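Local atomic coordinates of conserved Archaeal protein (Sulfolobus acidocaldarius, PDB entry 4OPC), a protein that catalyses the FAD-dependent hydrogenation of double bonds in the geranylgeranyl chains of archaeal membrane lipid precursors. Residues D349-F354 against K411-S416; G61-K66 against P100-R105; D119-M124 against A136-R141. One frame throughout, in Å; residues are numbered along the deposited sequence.

Interaction 1: D349-F354 against K411-S416; sequences DIFRRF and KAVAES
V413 is the knot of this contact, its two methyls shared between two phenylalanines of the facing helix. CG2 comes obliquely against the ring of F354, 3.5 Å from CD1, while CG1 reaches the edge of the F351 ring, 4.1 Å from its CD1. With CG1 anti to the backbone N (chi1 173°), the valine can serve both rings at once. One turn earlier on its helix than F354, I350, in the conformer described, sets CG2 4.0 Å from CB of S416. The frame is a nearly antiparallel helix pair, segment axes 9.4 Å apart at 157°, in which helix 332-357 packs on helix 410-425; M417 and I420 of the latter extend the apolar contact along I350, M417 also meets F351, and F448 of helix 434-452 closes over I350 and S416. F354 also lies about 4 Å from the bound phospholipid, so this packing backs the lipid pocket. Behind it, D349 OD1 accepts three N-H groups: R353 grips it side-on, with NE at 3.0 Å and NH2 also at 3.0 Å, from above the carboxylate plane, and R352 NH2 arrives on the syn side at 2.9 Å. D349 OD2 pairs with R274, and R352 NH2 with D182.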
loop_
_atom_site.group_PDB
_atom_site.type_symbol
_atom_site.label_atom_id
_atom_site.label_comp_id
_atom_site.label_asym_id
_atom_site.label_seq_id
_atom_site.Cartn_x
_atom_site.Cartn_y
_atom_site.Cartn_z
ATOM N N ASP A 349 2.843 -3.398 -11.225
ATOM C CA ASP A 349 4.155 -2.746 -11.161
ATOM C C ASP A 349 4.618 -2.456 -12.602
ATOM O O ASP A 349 5.112 -1.370 -12.908
ATOM C CB ASP A 349 5.113 -3.666 -10.369
ATOM C CG ASP A 349 6.438 -3.017 -9.979
ATOM O OD1 ASP A 349 6.790 -1.923 -10.477
ATOM O OD2 ASP A 349 7.157 -3.652 -9.181
ATOM N N ILE A 350 4.413 -3.411 -13.506
ATOM C CA ILE A 350 4.690 -3.222 -14.933
ATOM C C ILE A 350 3.795 -2.129 -15.516
ATOM O O ILE A 350 4.260 -1.199 -16.191
ATOM C CB ILE A 350 4.443 -4.533 -15.724
ATOM C CG1 ILE A 350 5.485 -5.592 -15.355
ATOM C CG2 ILE A 350 4.470 -4.279 -17.215
ATOM C CD1 ILE A 350 6.890 -5.279 -15.833
ATOM N N PHE A 351 2.494 -2.230 -15.258
ATOM C CA PHE A 351 1.537 -1.293 -15.833
ATOM C C PHE A 351 1.816 0.143 -15.379
ATOM O O PHE A 351 1.808 1.069 -16.199
ATOM C CB PHE A 351 0.106 -1.756 -15.512
ATOM C CG PHE A 351 -0.968 -1.059 -16.300
ATOM C CD1 PHE A 351 -0.849 -0.859 -17.667
ATOM C CD2 PHE A 351 -2.129 -0.651 -15.675
ATOM C CE1 PHE A 351 -1.855 -0.221 -18.380
ATOM C CE2 PHE A 351 -3.135 -0.019 -16.390
ATOM C CZ PHE A 351 -2.995 0.180 -17.747
ATOM N N ARG A 352 2.113 0.321 -14.091
ATOM C CA ARG A 352 2.491 1.628 -13.557
ATOM C C ARG A 352 3.640 2.285 -14.330
ATOM O O ARG A 352 3.611 3.488 -14.597
ATOM C CB ARG A 352 2.886 1.501 -12.071
ATOM C CG ARG A 352 3.877 2.580 -11.621
ATOM C CD ARG A 352 4.427 2.364 -10.237
ATOM N NE ARG A 352 5.519 1.391 -10.158
ATOM C CZ ARG A 352 6.810 1.713 -10.187
ATOM N NH1 ARG A 352 7.166 2.977 -10.309
ATOM N NH2 ARG A 352 7.742 0.782 -10.036
ATOM N N ARG A 353 4.666 1.507 -14.641
ATOM C CA ARG A 353 5.851 2.036 -15.308
ATOM C C ARG A 353 5.477 2.608 -16.664
ATOM O O ARG A 353 5.956 3.667 -17.071
ATOM C CB ARG A 353 6.895 0.934 -15.457
ATOM C CG ARG A 353 7.511 0.518 -14.137
ATOM C CD ARG A 353 8.178 -0.843 -14.239
ATOM N NE ARG A 353 8.419 -1.354 -12.896
ATOM C CZ ARG A 353 9.617 -1.576 -12.368
ATOM N NH1 ARG A 353 10.719 -1.390 -13.083
ATOM N NH2 ARG A 353 9.711 -2.012 -11.124
ATOM N N PHE A 354 4.603 1.903 -17.370
ATOM C CA PHE A 354 4.058 2.392 -18.614
ATOM C C PHE A 354 3.273 3.698 -18.418
ATOM O O PHE A 354 3.528 4.689 -19.108
ATOM C CB PHE A 354 3.183 1.288 -19.219
ATOM C CG PHE A 354 2.380 1.708 -20.419
ATOM C CD1 PHE A 354 2.990 1.958 -21.645
ATOM C CD2 PHE A 354 1.002 1.825 -20.323
ATOM C CE1 PHE A 354 2.223 2.316 -22.753
ATOM C CE2 PHE A 354 0.238 2.183 -21.422
ATOM C CZ PHE A 354 0.847 2.425 -22.634
ATOM N N LYS A 411 0.267 -3.319 -26.319
ATOM C CA LYS A 411 0.214 -4.761 -26.495
ATOM C C LYS A 411 1.386 -5.443 -25.808
ATOM O O LYS A 411 1.216 -6.447 -25.113
ATOM C CB LYS A 411 0.223 -5.116 -27.978
ATOM C CG LYS A 411 0.266 -6.610 -28.236
ATOM C CD LYS A 411 -0.930 -7.305 -27.610
ATOM C CE LYS A 411 -1.034 -8.750 -28.074
ATOM N NZ LYS A 411 -1.303 -8.839 -29.538
ATOM N N ALA A 412 2.579 -4.894 -25.993
ATOM C CA ALA A 412 3.770 -5.429 -25.337
ATOM C C ALA A 412 3.671 -5.306 -23.816
ATOM O O ALA A 412 4.141 -6.177 -23.082
ATOM C CB ALA A 412 5.014 -4.722 -25.838
ATOM N N VAL A 413 3.079 -4.214 -23.343
ATOM C CA VAL A 413 2.876 -4.017 -21.921
ATOM C C VAL A 413 1.988 -5.136 -21.379
ATOM O O VAL A 413 2.306 -5.747 -20.351
ATOM C CB VAL A 413 2.248 -2.648 -21.646
ATOM C CG1 VAL A 413 1.880 -2.527 -20.192
ATOM C CG2 VAL A 413 3.227 -1.550 -22.020
ATOM N N ALA A 414 0.897 -5.420 -22.082
ATOM C CA ALA A 414 -0.000 -6.503 -21.683
ATOM C C ALA A 414 0.711 -7.854 -21.643
ATOM O O ALA A 414 0.452 -8.669 -20.753
ATOM C CB ALA A 414 -1.213 -6.556 -22.597
ATOM N N GLU A 415 1.620 -8.075 -22.587
ATOM C CA GLU A 415 2.395 -9.310 -22.636
ATOM C C GLU A 415 3.309 -9.416 -21.422
ATOM O O GLU A 415 3.407 -10.478 -20.808
ATOM C CB GLU A 415 3.207 -9.389 -23.933
ATOM C CG GLU A 415 2.357 -9.617 -25.178
ATOM C CD GLU A 415 3.106 -9.339 -26.472
ATOM O OE1 GLU A 415 4.268 -8.882 -26.414
ATOM O OE2 GLU A 415 2.524 -9.575 -27.551
ATOM N N SER A 416 3.982 -8.321 -21.081
ATOM C CA SER A 416 4.873 -8.320 -19.923
ATOM C C SER A 416 4.090 -8.509 -18.624
ATOM O O SER A 416 4.551 -9.203 -17.711
ATOM C CB SER A 416 5.697 -7.028 -19.861
ATOM O OG SER A 416 6.649 -7.000 -20.913
#

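Interaction 2: G61-K66 against P100-R105; sequences GMPYPK and PLYNQR
The side chain of R105 reaches from helix 99-112 to P63, Y64 and K66 in the loop that follows helix 54-60, and its path shows how a loop without regular structure can be fixed to a helix. The loop leads to strand 70-80 of the large mixed sheet, while helix 99-112 runs on toward strand 116-118 at the edge of the Rossmann-type FAD-binding sheet, so the contact lies where the two meet. M62 to P65 run in polyproline II-like conformation, which turns successive carbonyls in different directions. From CB, the arginine starts with CG anti to the backbone N (chi1 175°) and stays extended to NE, enough to carry the guanidinium across to the loop. CD passes 4.1 Å from K66 NZ. NE lies beside the same lysine and forms a salt bridge with E109. At CZ the group is sandwiched: K66 CE sits over the centre of one face, 3.7 Å away, while on the opposite face P63 CB is offset toward the rim and lies 3.4 Å from NH2. The polar contact is made by R105 NH1, which donates to Y64 O at 2.7 Å, almost straight (170°) and within the guanidinium plane, although it stands above the carbonyl plane. The same nitrogen also pairs with E69; E109 and E69 thus probably offset the charge of the arginine beside the lysine. One turn earlier on the helix, Y102 projects alongside. Its ring lies against P65, whose CG is 4.1 Å from CE1, and beyond the loop F57 and F95 pack on P65 in turn. M62 CB comes to 3.9 Å from Y102 OH. That OH donates to P63 O over a short 2.5 Å, in the carbonyl plane and on a lone pair.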
loop_
_atom_site.group_PDB
_atom_site.type_symbol
_atom_site.label_atom_id
_atom_site.label_comp_id
_atom_site.label_asym_id
_atom_site.label_seq_id
_atom_site.Cartn_x
_atom_site.Cartn_y
_atom_site.Cartn_z
ATOM N N GLY A 61 -12.957 -10.109 7.478
ATOM C CA GLY A 61 -13.604 -10.145 8.773
ATOM C C GLY A 61 -13.019 -9.108 9.710
ATOM O O GLY A 61 -12.948 -9.318 10.917
ATOM N N MET A 62 -12.581 -7.989 9.147
ATOM C CA MET A 62 -12.141 -6.871 9.966
ATOM C C MET A 62 -13.358 -6.061 10.379
ATOM O O MET A 62 -14.320 -5.941 9.608
ATOM C CB MET A 62 -11.142 -5.995 9.213
ATOM C CG MET A 62 -9.756 -6.616 9.087
ATOM S SD MET A 62 -8.820 -6.645 10.627
ATOM C CE MET A 62 -8.495 -4.893 10.861
ATOM N N PRO A 63 -13.322 -5.518 11.607
ATOM C CA PRO A 63 -14.416 -4.717 12.150
ATOM C C PRO A 63 -14.875 -3.651 11.171
ATOM O O PRO A 63 -14.073 -2.937 10.575
ATOM C CB PRO A 63 -13.784 -4.072 13.386
ATOM C CG PRO A 63 -12.785 -5.056 13.835
ATOM C CD PRO A 63 -12.220 -5.654 12.573
ATOM N N TYR A 64 -16.183 -3.545 11.023
ATOM C CA TYR A 64 -16.780 -2.554 10.154
ATOM C C TYR A 64 -16.673 -1.171 10.793
ATOM O O TYR A 64 -16.995 -1.007 11.967
ATOM C CB TYR A 64 -18.247 -2.922 9.970
ATOM C CG TYR A 64 -18.816 -2.632 8.611
ATOM C CD1 TYR A 64 -18.274 -3.203 7.467
ATOM C CD2 TYR A 64 -19.924 -1.816 8.476
ATOM C CE1 TYR A 64 -18.814 -2.947 6.226
ATOM C CE2 TYR A 64 -20.464 -1.556 7.252
ATOM C CZ TYR A 64 -19.914 -2.121 6.129
ATOM O OH TYR A 64 -20.475 -1.840 4.911
ATOM N N PRO A 65 -16.216 -0.171 10.024
ATOM C CA PRO A 65 -16.133 1.219 10.489
ATOM C C PRO A 65 -17.518 1.739 10.874
ATOM O O PRO A 65 -18.481 1.468 10.154
ATOM C CB PRO A 65 -15.637 1.968 9.254
ATOM C CG PRO A 65 -14.977 0.926 8.412
ATOM C CD PRO A 65 -15.749 -0.319 8.635
ATOM N N LYS A 66 -17.619 2.468 11.983
ATOM C CA LYS A 66 -18.913 2.975 12.444
ATOM C C LYS A 66 -18.781 4.287 13.210
ATOM O O LYS A 66 -17.720 4.603 13.733
ATOM C CB LYS A 66 -19.593 1.929 13.326
ATOM C CG LYS A 66 -18.754 1.510 14.514
ATOM C CD LYS A 66 -19.523 0.618 15.474
ATOM C CE LYS A 66 -18.639 0.182 16.636
ATOM N NZ LYS A 66 -17.934 1.335 17.269
ATOM N N PRO A 100 -7.209 7.401 12.198
ATOM C CA PRO A 100 -6.776 7.178 13.582
ATOM C C PRO A 100 -7.891 6.599 14.456
ATOM O O PRO A 100 -7.625 5.701 15.256
ATOM C CB PRO A 100 -6.405 8.577 14.074
ATOM C CG PRO A 100 -6.153 9.387 12.851
ATOM C CD PRO A 100 -6.949 8.782 11.740
ATOM N N LEU A 101 -9.119 7.094 14.319
ATOM C CA LEU A 101 -10.204 6.601 15.168
ATOM C C LEU A 101 -10.484 5.121 14.918
ATOM O O LEU A 101 -10.618 4.338 15.859
ATOM C CB LEU A 101 -11.468 7.430 14.958
ATOM C CG LEU A 101 -12.502 7.381 16.075
ATOM C CD1 LEU A 101 -11.964 8.099 17.303
ATOM C CD2 LEU A 101 -13.783 8.013 15.592
ATOM N N TYR A 102 -10.570 4.723 13.655
ATOM C CA TYR A 102 -10.792 3.321 13.344
ATOM C C TYR A 102 -9.621 2.440 13.781
ATOM O O TYR A 102 -9.825 1.404 14.427
ATOM C CB TYR A 102 -11.046 3.127 11.844
ATOM C CG TYR A 102 -11.201 1.668 11.496
ATOM C CD1 TYR A 102 -12.382 0.991 11.775
ATOM C CD2 TYR A 102 -10.149 0.955 10.927
ATOM C CE1 TYR A 102 -12.517 -0.353 11.490
ATOM C CE2 TYR A 102 -10.277 -0.385 10.631
ATOM C CZ TYR A 102 -11.461 -1.038 10.911
ATOM O OH TYR A 102 -11.587 -2.385 10.631
ATOM N N ASN A 103 -8.409 2.853 13.425
ATOM C CA ASN A 103 -7.189 2.133 13.780
ATOM C C ASN A 103 -7.101 1.928 15.298
ATOM O O ASN A 103 -6.786 0.823 15.770
ATOM C CB ASN A 103 -6.000 2.955 13.255
ATOM C CG ASN A 103 -4.714 2.166 13.108
ATOM O OD1 ASN A 103 -3.901 2.494 12.243
ATOM N ND2 ASN A 103 -4.494 1.164 13.953
ATOM N N GLN A 104 -7.387 2.976 16.062
ATOM C CA GLN A 104 -7.331 2.870 17.516
ATOM C C GLN A 104 -8.395 1.927 18.056
ATOM O O GLN A 104 -8.161 1.219 19.045
ATOM C CB GLN A 104 -7.409 4.255 18.166
ATOM C CG GLN A 104 -6.117 5.061 17.958
ATOM C CD GLN A 104 -6.285 6.549 18.168
ATOM O OE1 GLN A 104 -7.036 6.991 19.043
ATOM N NE2 GLN A 104 -5.580 7.339 17.363
ATOM N N ARG A 105 -9.568 1.909 17.430
ATOM C CA ARG A 105 -10.621 1.002 17.878
ATOM C C ARG A 105 -10.233 -0.453 17.625
ATOM O O ARG A 105 -10.455 -1.315 18.480
ATOM C CB ARG A 105 -11.963 1.329 17.213
ATOM C CG ARG A 105 -13.089 0.346 17.556
ATOM C CD ARG A 105 -14.058 0.278 16.375
ATOM N NE ARG A 105 -14.784 -0.978 16.304
ATOM C CZ ARG A 105 -15.516 -1.342 15.261
ATOM N NH1 ARG A 105 -15.609 -0.538 14.204
ATOM N NH2 ARG A 105 -16.151 -2.506 15.271
#

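Interaction 3: D119-M124 against A136-R141; sequences DLTTAM and AVLFNR. With FDA (dihydroflavine-adenine dinucleotide), chain B.
L120 and R141 open the pairing of a beta hairpin, R141 N donating to L120 O at 2.8 Å while L120 CD2 rests on R141 CB in the conformer described. A water held weakly by the same carbonyl also bonds T122 OG1. T121 follows, facing N140 as an antiparallel non-hydrogen-bonded pair. Its OG1, anti to the carbonyl carbon (chi1 -63°), folds back to D119 O at 2.9 Å and lies over N140 CG; the N140 amide oxygen is taken by the backbone N of R142 and T143. T122 and F139 form the hydrogen-bonded pair, T122 N to F139 O at 3.0 Å and F139 N to T122 O at 2.9 Å, and T122 OG1 bonds S37 OG. A123 returns to the non-hydrogen-bonded type opposite L138, whose CD2 lies 3.7 Å from A123 CB. In such a pair, on a strand outermost in this sheet, its N and O point away from strand 132-140 and meet the cofactor: A123 N donates to adenine N1A at 3.0 Å, and N6A returns a bond to A123 O at 3.0 Å. At M124 the N donates to V137 O at 2.8 Å. Donor and acceptor of A123 match the Watson-Crick edge of adenine, and since both are main-chain atoms, this recognition probably owes little to side-chain chemistry.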
loop_
_atom_site.group_PDB
_atom_site.type_symbol
_atom_site.label_atom_id
_atom_site.label_comp_id
_atom_site.label_asym_id
_atom_site.label_seq_id
_atom_site.Cartn_x
_atom_site.Cartn_y
_atom_site.Cartn_z
ATOM N N ASP A 119 2.282 1.796 23.911
ATOM C CA ASP A 119 2.483 2.979 23.084
ATOM C C ASP A 119 3.739 3.725 23.526
ATOM O O ASP A 119 4.359 3.395 24.558
ATOM C CB ASP A 119 1.241 3.895 23.086
ATOM C CG ASP A 119 1.056 4.659 24.399
ATOM O OD1 ASP A 119 1.498 4.173 25.463
ATOM O OD2 ASP A 119 0.438 5.739 24.382
ATOM N N LEU A 120 4.104 4.744 22.752
ATOM C CA LEU A 120 5.342 5.499 22.974
ATOM C C LEU A 120 6.548 4.571 23.161
ATOM O O LEU A 120 7.469 4.878 23.929
ATOM C CB LEU A 120 5.206 6.483 24.143
ATOM C CG LEU A 120 5.843 7.857 23.890
ATOM C CD1 LEU A 120 5.104 8.641 22.788
ATOM C CD2 LEU A 120 5.936 8.667 25.175
ATOM N N THR A 121 6.529 3.441 22.461
ATOM C CA THR A 121 7.553 2.422 22.620
ATOM C C THR A 121 8.150 2.066 21.275
ATOM O O THR A 121 7.432 1.701 20.350
ATOM C CB THR A 121 6.981 1.167 23.302
ATOM O OG1 THR A 121 6.536 1.519 24.616
ATOM C CG2 THR A 121 8.050 0.080 23.438
ATOM N N THR A 122 9.465 2.190 21.172
ATOM C CA THR A 122 10.153 1.963 19.906
ATOM C C THR A 122 11.011 0.708 19.977
ATOM O O THR A 122 11.768 0.502 20.934
ATOM C CB THR A 122 11.045 3.166 19.566
ATOM O OG1 THR A 122 10.248 4.358 19.506
ATOM C CG2 THR A 122 11.742 2.964 18.228
ATOM N N ALA A 123 10.872 -0.150 18.973
ATOM C CA ALA A 123 11.800 -1.262 18.817
ATOM C C ALA A 123 13.089 -0.694 18.236
ATOM O O ALA A 123 13.122 -0.231 17.093
ATOM C CB ALA A 123 11.211 -2.352 17.935
ATOM N N MET A 124 14.142 -0.701 19.045
ATOM C CA MET A 124 15.389 -0.042 18.715
ATOM C C MET A 124 16.334 -0.923 17.936
ATOM O O MET A 124 17.046 -0.445 17.062
ATOM C CB MET A 124 16.084 0.432 19.987
ATOM C CG MET A 124 15.405 1.636 20.617
ATOM S SD MET A 124 15.380 3.075 19.498
ATOM C CE MET A 124 14.701 4.359 20.555
ATOM N N ALA A 136 13.383 -8.313 20.179
ATOM C CA ALA A 136 13.819 -6.934 20.000
ATOM C C ALA A 136 14.196 -6.299 21.321
ATOM O O ALA A 136 13.680 -6.672 22.374
ATOM C CB ALA A 136 12.726 -6.126 19.364
ATOM N N VAL A 137 15.104 -5.332 21.264
ATOM C CA VAL A 137 15.312 -4.436 22.391
ATOM C C VAL A 137 14.400 -3.240 22.187
ATOM O O VAL A 137 14.394 -2.636 21.106
ATOM C CB VAL A 137 16.766 -3.985 22.497
ATOM C CG1 VAL A 137 16.940 -3.070 23.690
ATOM C CG2 VAL A 137 17.679 -5.198 22.640
ATOM N N LEU A 138 13.599 -2.945 23.209
ATOM C CA LEU A 138 12.587 -1.902 23.147
ATOM C C LEU A 138 12.931 -0.778 24.092
ATOM O O LEU A 138 13.446 -1.012 25.180
ATOM C CB LEU A 138 11.233 -2.456 23.582
ATOM C CG LEU A 138 10.725 -3.732 22.909
ATOM C CD1 LEU A 138 9.396 -4.094 23.541
ATOM C CD2 LEU A 138 10.569 -3.532 21.409
ATOM N N PHE A 139 12.606 0.441 23.690
ATOM C CA PHE A 139 12.659 1.562 24.610
ATOM C C PHE A 139 11.254 2.116 24.805
ATOM O O PHE A 139 10.655 2.672 23.877
ATOM C CB PHE A 139 13.612 2.655 24.124
ATOM C CG PHE A 139 13.806 3.750 25.120
ATOM C CD1 PHE A 139 13.892 3.457 26.467
ATOM C CD2 PHE A 139 13.875 5.066 24.720
ATOM C CE1 PHE A 139 14.059 4.463 27.397
ATOM C CE2 PHE A 139 14.038 6.070 25.643
ATOM C CZ PHE A 139 14.127 5.766 26.979
ATOM N N ASN A 140 10.727 1.914 26.009
ATOM C CA ASN A 140 9.398 2.366 26.381
ATOM C C ASN A 140 9.526 3.746 27.006
ATOM O O ASN A 140 10.039 3.882 28.109
ATOM C CB ASN A 140 8.799 1.366 27.377
ATOM C CG ASN A 140 7.371 1.694 27.780
ATOM O OD1 ASN A 140 6.955 2.848 27.803
ATOM N ND2 ASN A 140 6.610 0.657 28.110
ATOM N N ARG A 141 9.052 4.767 26.296
ATOM C CA ARG A 141 9.166 6.147 26.760
ATOM C C ARG A 141 8.048 6.590 27.707
ATOM O O ARG A 141 8.073 7.703 28.224
ATOM C CB ARG A 141 9.279 7.115 25.577
ATOM C CG ARG A 141 10.663 7.159 24.968
ATOM C CD ARG A 141 10.753 8.207 23.879
ATOM N NE ARG A 141 12.133 8.417 23.455
ATOM C CZ ARG A 141 12.770 7.651 22.576
ATOM N NH1 ARG A 141 12.155 6.610 22.024
ATOM N NH2 ARG A 141 14.027 7.924 22.247
HETATM P PA FDA B . 1.926 2.956 8.864
HETATM O O1A FDA B . 3.013 3.865 8.441
HETATM O O2A FDA B . 0.502 3.496 8.826
HETATM O O5B FDA B . 2.209 2.465 10.342
HETATM C C5B FDA B . 3.547 2.129 10.760
HETATM C C4B FDA B . 3.600 2.279 12.257
HETATM O O4B FDA B . 4.857 1.768 12.745
HETATM C C3B FDA B . 3.484 3.719 12.770
HETATM O O3B FDA B . 2.360 3.866 13.635
HETATM C C2B FDA B . 4.847 3.984 13.437
HETATM O O2B FDA B . 4.744 4.829 14.572
HETATM C C1B FDA B . 5.283 2.579 13.822
HETATM N N9A FDA B . 6.714 2.342 13.962
HETATM C C8A FDA B . 7.681 2.508 13.001
HETATM N N7A FDA B . 8.882 2.136 13.383
HETATM C C5A FDA B . 8.687 1.685 14.680
HETATM C C6A FDA B . 9.561 1.107 15.622
HETATM N N6A FDA B . 10.843 0.831 15.374
HETATM N N1A FDA B . 9.037 0.718 16.801
HETATM C C2A FDA B . 7.743 0.953 17.040
HETATM N N3A FDA B . 6.816 1.451 16.219
HETATM C C4A FDA B . 7.353 1.773 15.036
HETATM N N1 FDA B . -3.967 3.965 1.051
HETATM C C2 FDA B . -5.306 3.696 0.924
HETATM O O2 FDA B . -5.746 2.558 1.062
HETATM N N3 FDA B . -6.135 4.756 0.671
HETATM C C4 FDA B . -5.767 6.061 0.414
HETATM O O4 FDA B . -6.628 6.934 0.336
HETATM C C4X FDA B . -4.373 6.271 0.494
HETATM N N5 FDA B . -3.885 7.530 0.295
HETATM C C5X FDA B . -2.600 7.845 0.686
HETATM C C6 FDA B . -2.187 9.169 0.749
HETATM C C7 FDA B . -0.932 9.518 1.224
HETATM C C7M FDA B . -0.585 10.974 1.394
HETATM C C8 FDA B . -0.036 8.509 1.608
HETATM C C8M FDA B . 1.311 8.860 2.195
HETATM C C9 FDA B . -0.439 7.174 1.527
HETATM C C9A FDA B . -1.714 6.832 1.093
HETATM N N10 FDA B . -2.170 5.495 1.039
HETATM C C10 FDA B . -3.513 5.244 0.859
HETATM C "C1'" FDA B . -1.315 4.368 1.489
HETATM C "C2'" FDA B . -1.653 3.973 2.938
HETATM O "O2'" FDA B . -1.769 5.136 3.763
HETATM C "C3'" FDA B . -0.558 3.074 3.516
HETATM O "O3'" FDA B . -0.273 2.056 2.566
HETATM C "C4'" FDA B . -0.919 2.361 4.827
HETATM O "O4'" FDA B . -1.473 3.264 5.782
HETATM C "C5'" FDA B . 0.281 1.654 5.414
HETATM O "O5'" FDA B . -0.061 1.084 6.694
HETATM P P FDA B . 1.076 0.434 7.595
HETATM O O1P FDA B . 0.410 -0.068 8.809
HETATM O O2P FDA B . 1.934 -0.537 6.798
HETATM O O3P FDA B . 2.066 1.642 7.942
HETATM O O HOH W 1 9.541 5.411 21.986
#

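How the interactions relate
The three contacts share no element and lie in series along the chain, yet each suits its place. Interaction 1 is buried, helix on helix, and apolar where the segments meet, with the D349-R352-R353 salt-bridge network on the side of helix 332-357 facing away from the partner. Interactions 2 and 3 are only partly buried and cross their interfaces with hydrogen bonds: in interaction 2, side chains of a helix bind carbonyls of a loop, whereas in interaction 3 main chain meets main chain. Their centres are 24 Å apart, and interaction 1 sits across the chain's centre from both, 35 and 42 Å away. Interaction 1 borders the lipid; interaction 3 touches the adenine end of the cofactor.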